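Local coordinates for universal stress protein MJ0577 (Methanocaldococcus jannaschii, PDB 1MJH) that binds ATP together with a manganese ion as a homodimer of the universal stress protein family, at residues B[12-26]-B[84-97]. Sequence-based numbering, arbitrary orientation.
With ATP (adenosine-5'-triphosphate), chain F.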
loop_
_atom_site.group_PDB
_atom_site.type_symbol
_atom_site.label_atom_id
_atom_site.label_comp_id
_atom_site.label_asym_id
_atom_site.label_seq_id
_atom_site.Cartn_x
_atom_site.Cartn_y
_atom_site.Cartn_z
ATOM N N THR B 12 11.445 9.342 -1.258
ATOM C CA THR B 12 12.554 8.447 -1.593
ATOM C C THR B 12 13.771 8.701 -0.731
ATOM O O THR B 12 14.059 9.860 -0.396
ATOM C CB THR B 12 12.943 8.631 -3.095
ATOM O OG1 THR B 12 14.075 7.777 -3.302
ATOM C CG2 THR B 12 13.374 10.050 -3.419
ATOM N N ASP B 13 14.464 7.641 -0.332
ATOM C CA ASP B 13 15.727 7.714 0.371
ATOM C C ASP B 13 16.857 7.277 -0.559
ATOM O O ASP B 13 17.979 7.042 -0.106
ATOM C CB ASP B 13 15.681 6.775 1.615
ATOM C CG ASP B 13 15.334 5.348 1.221
ATOM O OD1 ASP B 13 15.115 5.094 0.008
ATOM O OD2 ASP B 13 15.211 4.463 2.109
ATOM N N PHE B 14 16.573 7.219 -1.852
ATOM C CA PHE B 14 17.546 6.822 -2.889
ATOM C C PHE B 14 18.013 5.390 -2.726
ATOM O O PHE B 14 19.057 5.004 -3.319
ATOM C CB PHE B 14 18.740 7.791 -3.039
ATOM C CG PHE B 14 18.281 9.236 -2.952
ATOM C CD1 PHE B 14 17.375 9.732 -3.861
ATOM C CD2 PHE B 14 18.714 10.053 -1.923
ATOM C CE1 PHE B 14 16.896 11.039 -3.807
ATOM C CE2 PHE B 14 18.248 11.362 -1.828
ATOM C CZ PHE B 14 17.352 11.825 -2.784
ATOM N N SER B 15 17.212 4.550 -2.065
ATOM C CA SER B 15 17.608 3.142 -1.876
ATOM C C SER B 15 17.176 2.271 -3.048
ATOM O O SER B 15 16.400 2.696 -3.898
ATOM C CB SER B 15 16.955 2.562 -0.617
ATOM O OG SER B 15 15.524 2.574 -0.783
ATOM N N GLU B 16 17.763 1.065 -3.160
ATOM C CA GLU B 16 17.322 0.168 -4.225
ATOM C C GLU B 16 15.820 -0.076 -4.171
ATOM O O GLU B 16 15.161 -0.195 -5.203
ATOM C CB GLU B 16 18.071 -1.141 -4.037
ATOM C CG GLU B 16 17.622 -2.398 -4.724
ATOM C CD GLU B 16 18.498 -3.542 -4.172
ATOM O OE1 GLU B 16 19.617 -3.562 -4.753
ATOM O OE2 GLU B 16 18.081 -4.274 -3.238
ATOM N N THR B 17 15.284 -0.300 -2.947
ATOM C CA THR B 17 13.832 -0.565 -2.890
ATOM C C THR B 17 13.023 0.675 -3.281
ATOM O O THR B 17 12.033 0.540 -3.996
ATOM C CB THR B 17 13.437 -0.997 -1.451
ATOM O OG1 THR B 17 14.222 -2.177 -1.107
ATOM C CG2 THR B 17 12.011 -1.509 -1.464
ATOM N N ALA B 18 13.435 1.861 -2.881
ATOM C CA ALA B 18 12.711 3.073 -3.324
ATOM C C ALA B 18 12.743 3.150 -4.852
ATOM O O ALA B 18 11.853 3.706 -5.508
ATOM C CB ALA B 18 13.313 4.329 -2.667
ATOM N N GLU B 19 13.859 2.744 -5.511
ATOM C CA GLU B 19 13.885 2.753 -6.992
ATOM C C GLU B 19 12.905 1.783 -7.598
ATOM O O GLU B 19 12.330 2.088 -8.642
ATOM C CB GLU B 19 15.321 2.444 -7.472
ATOM C CG GLU B 19 16.149 3.734 -7.348
ATOM C CD GLU B 19 15.887 4.633 -8.567
ATOM O OE1 GLU B 19 15.885 4.207 -9.757
ATOM O OE2 GLU B 19 15.682 5.844 -8.283
ATOM N N ILE B 20 12.600 0.629 -6.938
ATOM C CA ILE B 20 11.533 -0.215 -7.411
ATOM C C ILE B 20 10.207 0.546 -7.335
ATOM O O ILE B 20 9.376 0.452 -8.240
ATOM C CB ILE B 20 11.383 -1.546 -6.635
ATOM C CG1 ILE B 20 12.767 -2.226 -6.600
ATOM C CG2 ILE B 20 10.385 -2.462 -7.343
ATOM C CD1 ILE B 20 12.759 -3.516 -5.777
ATOM N N ALA B 21 9.986 1.200 -6.219
ATOM C CA ALA B 21 8.734 1.984 -6.048
ATOM C C ALA B 21 8.595 3.038 -7.110
ATOM O O ALA B 21 7.462 3.397 -7.454
ATOM C CB ALA B 21 8.750 2.637 -4.651
ATOM N N LEU B 22 9.673 3.656 -7.640
ATOM C CA LEU B 22 9.542 4.598 -8.745
ATOM C C LEU B 22 8.861 3.977 -9.933
ATOM O O LEU B 22 8.110 4.649 -10.685
ATOM C CB LEU B 22 10.949 5.145 -9.088
ATOM C CG LEU B 22 10.997 6.130 -10.250
ATOM C CD1 LEU B 22 10.140 7.341 -10.009
ATOM C CD2 LEU B 22 12.489 6.563 -10.357
ATOM N N LYS B 23 9.129 2.683 -10.239
ATOM C CA LYS B 23 8.473 2.010 -11.329
ATOM C C LYS B 23 6.937 2.069 -11.187
ATOM O O LYS B 23 6.246 2.187 -12.199
ATOM C CB LYS B 23 8.887 0.542 -11.458
ATOM C CG LYS B 23 10.422 0.385 -11.563
ATOM C CD LYS B 23 10.750 -1.111 -11.665
ATOM C CE LYS B 23 12.116 -1.400 -12.228
ATOM N NZ LYS B 23 12.456 -0.827 -13.562
ATOM N N HIS B 24 6.481 1.911 -9.946
ATOM C CA HIS B 24 5.030 1.934 -9.674
ATOM C C HIS B 24 4.500 3.344 -9.777
ATOM O O HIS B 24 3.412 3.526 -10.347
ATOM C CB HIS B 24 4.722 1.346 -8.272
ATOM C CG HIS B 24 5.057 -0.125 -8.280
ATOM N ND1 HIS B 24 4.036 -1.064 -8.365
ATOM C CD2 HIS B 24 6.242 -0.778 -8.188
ATOM C CE1 HIS B 24 4.616 -2.264 -8.369
ATOM N NE2 HIS B 24 5.967 -2.155 -8.280
ATOM N N VAL B 25 5.250 4.360 -9.351
ATOM C CA VAL B 25 4.786 5.736 -9.600
ATOM C C VAL B 25 4.553 5.969 -11.091
ATOM O O VAL B 25 3.554 6.582 -11.510
ATOM C CB VAL B 25 5.814 6.753 -9.073
ATOM C CG1 VAL B 25 5.374 8.207 -9.362
ATOM C CG2 VAL B 25 5.965 6.561 -7.549
ATOM N N LYS B 26 5.505 5.529 -11.898
ATOM C CA LYS B 26 5.369 5.663 -13.365
ATOM C C LYS B 26 4.170 4.924 -13.884
ATOM O O LYS B 26 3.440 5.404 -14.788
ATOM C CB LYS B 26 6.685 5.217 -14.063
ATOM C CG LYS B 26 7.831 6.186 -13.684
ATOM C CD LYS B 26 9.196 5.687 -14.178
ATOM C CE LYS B 26 9.276 5.464 -15.675
ATOM N NZ LYS B 26 10.616 4.899 -16.084
ATOM N N LYS B 84 20.599 13.615 -7.203
ATOM C CA LYS B 84 19.713 12.445 -7.308
ATOM C C LYS B 84 18.299 12.875 -7.587
ATOM O O LYS B 84 17.592 12.276 -8.400
ATOM C CB LYS B 84 19.831 11.568 -6.050
ATOM C CG LYS B 84 21.114 10.747 -6.023
ATOM C CD LYS B 84 21.428 10.112 -4.687
ATOM C CE LYS B 84 22.441 10.970 -3.913
ATOM N NZ LYS B 84 22.719 10.372 -2.585
ATOM N N MET B 85 17.789 13.908 -6.894
ATOM C CA MET B 85 16.425 14.355 -7.095
ATOM C C MET B 85 16.190 14.886 -8.501
ATOM O O MET B 85 15.117 14.684 -9.078
ATOM C CB MET B 85 16.105 15.412 -6.024
ATOM C CG MET B 85 15.981 14.909 -4.587
ATOM S SD MET B 85 14.472 13.945 -4.176
ATOM C CE MET B 85 13.468 15.380 -3.656
ATOM N N GLU B 86 17.202 15.582 -9.066
ATOM C CA GLU B 86 17.025 16.079 -10.440
ATOM C C GLU B 86 16.847 14.986 -11.468
ATOM O O GLU B 86 16.034 15.103 -12.398
ATOM C CB GLU B 86 18.267 16.933 -10.797
ATOM C CG GLU B 86 18.320 18.274 -10.095
ATOM C CD GLU B 86 17.106 19.153 -10.294
ATOM O OE1 GLU B 86 16.510 19.184 -11.393
ATOM O OE2 GLU B 86 16.658 19.871 -9.365
ATOM N N ASN B 87 17.597 13.877 -11.388
ATOM C CA ASN B 87 17.480 12.761 -12.299
ATOM C C ASN B 87 16.058 12.159 -12.159
ATOM O O ASN B 87 15.439 11.835 -13.155
ATOM C CB ASN B 87 18.520 11.673 -12.004
ATOM C CG ASN B 87 19.884 11.965 -12.640
ATOM O OD1 ASN B 87 19.927 12.549 -13.734
ATOM N ND2 ASN B 87 20.943 11.582 -11.944
ATOM N N ILE B 88 15.563 11.999 -10.918
ATOM C CA ILE B 88 14.195 11.442 -10.792
ATOM C C ILE B 88 13.110 12.378 -11.328
ATOM O O ILE B 88 12.144 12.012 -11.971
ATOM C CB ILE B 88 13.891 11.180 -9.289
ATOM C CG1 ILE B 88 14.913 10.157 -8.755
ATOM C CG2 ILE B 88 12.465 10.657 -9.183
ATOM C CD1 ILE B 88 14.910 10.136 -7.220
ATOM N N LYS B 89 13.264 13.657 -10.972
ATOM C CA LYS B 89 12.325 14.685 -11.457
ATOM C C LYS B 89 12.286 14.692 -12.972
ATOM O O LYS B 89 11.202 14.702 -13.545
ATOM C CB LYS B 89 12.752 16.050 -10.890
ATOM C CG LYS B 89 12.003 17.220 -11.520
ATOM C CD LYS B 89 12.118 18.465 -10.654
ATOM C CE LYS B 89 11.145 19.530 -11.132
ATOM N NZ LYS B 89 11.309 20.809 -10.413
ATOM N N LYS B 90 13.432 14.615 -13.666
ATOM C CA LYS B 90 13.429 14.522 -15.113
ATOM C C LYS B 90 12.798 13.240 -15.634
ATOM O O LYS B 90 12.086 13.304 -16.638
ATOM C CB LYS B 90 14.833 14.595 -15.736
ATOM C CG LYS B 90 15.436 15.996 -15.621
ATOM C CD LYS B 90 14.874 16.933 -16.676
ATOM C CE LYS B 90 15.512 18.313 -16.638
ATOM N NZ LYS B 90 14.749 19.284 -17.497
ATOM N N GLU B 91 13.046 12.111 -14.960
ATOM C CA GLU B 91 12.435 10.844 -15.442
ATOM C C GLU B 91 10.920 10.989 -15.375
ATOM O O GLU B 91 10.147 10.570 -16.223
ATOM C CB GLU B 91 12.930 9.670 -14.569
ATOM C CG GLU B 91 12.521 8.294 -15.136
ATOM C CD GLU B 91 12.999 7.113 -14.309
ATOM O OE1 GLU B 91 13.957 7.292 -13.527
ATOM O OE2 GLU B 91 12.453 5.986 -14.482
ATOM N N LEU B 92 10.420 11.553 -14.243
ATOM C CA LEU B 92 8.963 11.663 -14.079
ATOM C C LEU B 92 8.319 12.690 -15.019
ATOM O O LEU B 92 7.220 12.486 -15.514
ATOM C CB LEU B 92 8.669 12.083 -12.620
ATOM C CG LEU B 92 8.997 10.977 -11.597
ATOM C CD1 LEU B 92 8.853 11.555 -10.188
ATOM C CD2 LEU B 92 8.064 9.796 -11.812
ATOM N N GLU B 93 9.019 13.785 -15.278
ATOM C CA GLU B 93 8.528 14.806 -16.207
ATOM C C GLU B 93 8.435 14.259 -17.610
ATOM O O GLU B 93 7.477 14.562 -18.324
ATOM C CB GLU B 93 9.441 16.054 -16.170
ATOM C CG GLU B 93 9.186 16.847 -14.886
ATOM C CD GLU B 93 10.078 18.066 -14.731
ATOM O OE1 GLU B 93 11.130 18.096 -15.411
ATOM O OE2 GLU B 93 9.781 18.981 -13.934
ATOM N N ASP B 94 9.384 13.388 -17.966
ATOM C CA ASP B 94 9.391 12.746 -19.265
ATOM C C ASP B 94 8.198 11.850 -19.516
ATOM O O ASP B 94 7.669 11.782 -20.636
ATOM C CB ASP B 94 10.719 11.978 -19.485
ATOM C CG ASP B 94 10.608 11.200 -20.792
ATOM O OD1 ASP B 94 10.635 11.868 -21.860
ATOM O OD2 ASP B 94 10.452 9.959 -20.771
ATOM N N VAL B 95 7.597 11.292 -18.450
ATOM C CA VAL B 95 6.382 10.515 -18.645
ATOM C C VAL B 95 5.123 11.368 -18.570
ATOM O O VAL B 95 4.045 10.847 -18.881
ATOM C CB VAL B 95 6.340 9.270 -17.758
ATOM C CG1 VAL B 95 7.567 8.430 -18.107
ATOM C CG2 VAL B 95 6.340 9.582 -16.287
ATOM N N GLY B 96 5.255 12.650 -18.270
ATOM C CA GLY B 96 4.090 13.533 -18.378
ATOM C C GLY B 96 3.681 14.106 -17.036
ATOM O O GLY B 96 2.761 14.908 -16.991
ATOM N N PHE B 97 4.324 13.723 -15.936
ATOM C CA PHE B 97 3.897 14.285 -14.655
ATOM C C PHE B 97 4.375 15.726 -14.476
ATOM O O PHE B 97 5.482 16.099 -14.846
ATOM C CB PHE B 97 4.463 13.520 -13.444
ATOM C CG PHE B 97 3.917 12.154 -13.166
ATOM C CD1 PHE B 97 2.679 11.981 -12.635
ATOM C CD2 PHE B 97 4.725 11.042 -13.409
ATOM C CE1 PHE B 97 2.157 10.721 -12.317
ATOM C CE2 PHE B 97 4.218 9.782 -13.128
ATOM C CZ PHE B 97 2.968 9.631 -12.585
HETATM P PG ATP F . 15.111 1.460 8.913
HETATM O O1G ATP F . 13.955 1.246 9.827
HETATM O O2G ATP F . 15.181 2.844 8.578
HETATM O O3G ATP F . 16.381 0.970 9.468
HETATM P PB ATP F . 14.931 0.624 6.088
HETATM O O1B ATP F . 15.268 -0.691 5.528
HETATM O O2B ATP F . 15.948 1.618 5.726
HETATM O O3B ATP F . 14.735 0.507 7.645
HETATM P PA ATP F . 12.643 2.450 5.518
HETATM O O1A ATP F . 11.477 2.243 6.341
HETATM O O2A ATP F . 13.488 3.553 5.825
HETATM O O3A ATP F . 13.499 1.048 5.528
HETATM O "O5'" ATP F . 12.414 2.576 3.963
HETATM C "C5'" ATP F . 11.059 2.389 3.481
HETATM C "C4'" ATP F . 10.733 3.473 2.471
HETATM O "O4'" ATP F . 10.589 4.743 3.224
HETATM C "C3'" ATP F . 11.791 3.800 1.428
HETATM O "O3'" ATP F . 11.790 2.886 0.322
HETATM C "C2'" ATP F . 11.368 5.239 1.044
HETATM O "O2'" ATP F . 10.242 5.171 0.146
HETATM C "C1'" ATP F . 10.966 5.809 2.429
HETATM N N9 ATP F . 12.026 6.570 3.077
HETATM C C8 ATP F . 12.918 6.173 4.010
HETATM N N7 ATP F . 13.698 7.141 4.453
HETATM C C5 ATP F . 13.341 8.192 3.751
HETATM C C6 ATP F . 13.819 9.492 3.780
HETATM N N6 ATP F . 14.819 9.838 4.591
HETATM N N1 ATP F . 13.248 10.360 2.949
HETATM C C2 ATP F . 12.206 9.998 2.132
HETATM N N3 ATP F . 11.671 8.768 2.040
HETATM C C4 ATP F . 12.335 7.936 2.875
#
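Helix 16-26, led in by the loop that carries Phe14, runs beside helix 84-95 with their axes 11.0 Å apart at closest approach and their directions only 23° from parallel. Lys84 lies across one face of the Phe14 ring: its CB makes a CH-pi contact, 3.9 Å from the ring centroid, while its bent chain brings CD over the ring at CG. Met85 meets the same ring at its edge, a Met-aromatic contact with SD 3.8 Å from Phe14 CE1, and Ile88 CD1 also reaches that edge and, tip to tip, the methyl CG2 of Thr12. Farther along, Leu22, with CG anti to the backbone N (chi1 179°), sends CD1 to 3.7 Å from Leu92 CD2, which also packs against Val25 CG1. The Phe97 ring, just beyond the Schellman motif at Gly96, directs its edge at the carbonyl of Val25. At the outer margin Lys26 NZ bonds to the anti lone pair of Glu91 OE2 at 2.7 Å, a salt bridge, while the other oxygen, OE1, rests 3.6 Å from Leu22 CD2. Both helices pack on the parallel sheet of the universal stress protein fold, Tyr10 meeting Leu22 and Val25, Leu38 meeting Met85, and Val36 meeting Val25 and Phe97. On the ATP side, Asp13 OD1 takes both Ser15 N, in an Asx turn, and Ser15 OG from one face of its carboxylate; Ser15 OG in turn caps the helix by accepting from Ala18 N at 3.0 Å. Asp13 CB also packs on the adenine. Putting an alanine at Asp13 would probably leave Ser15 N and OG without their shared acceptor and the N-cap hydroxyl freer to turn. The chemistry thus divides: apolar contacts join helix 16-26 and its preceding loop to 84-97, with one ion pair at the margin, while polar bonds shape the loop against the nucleotide.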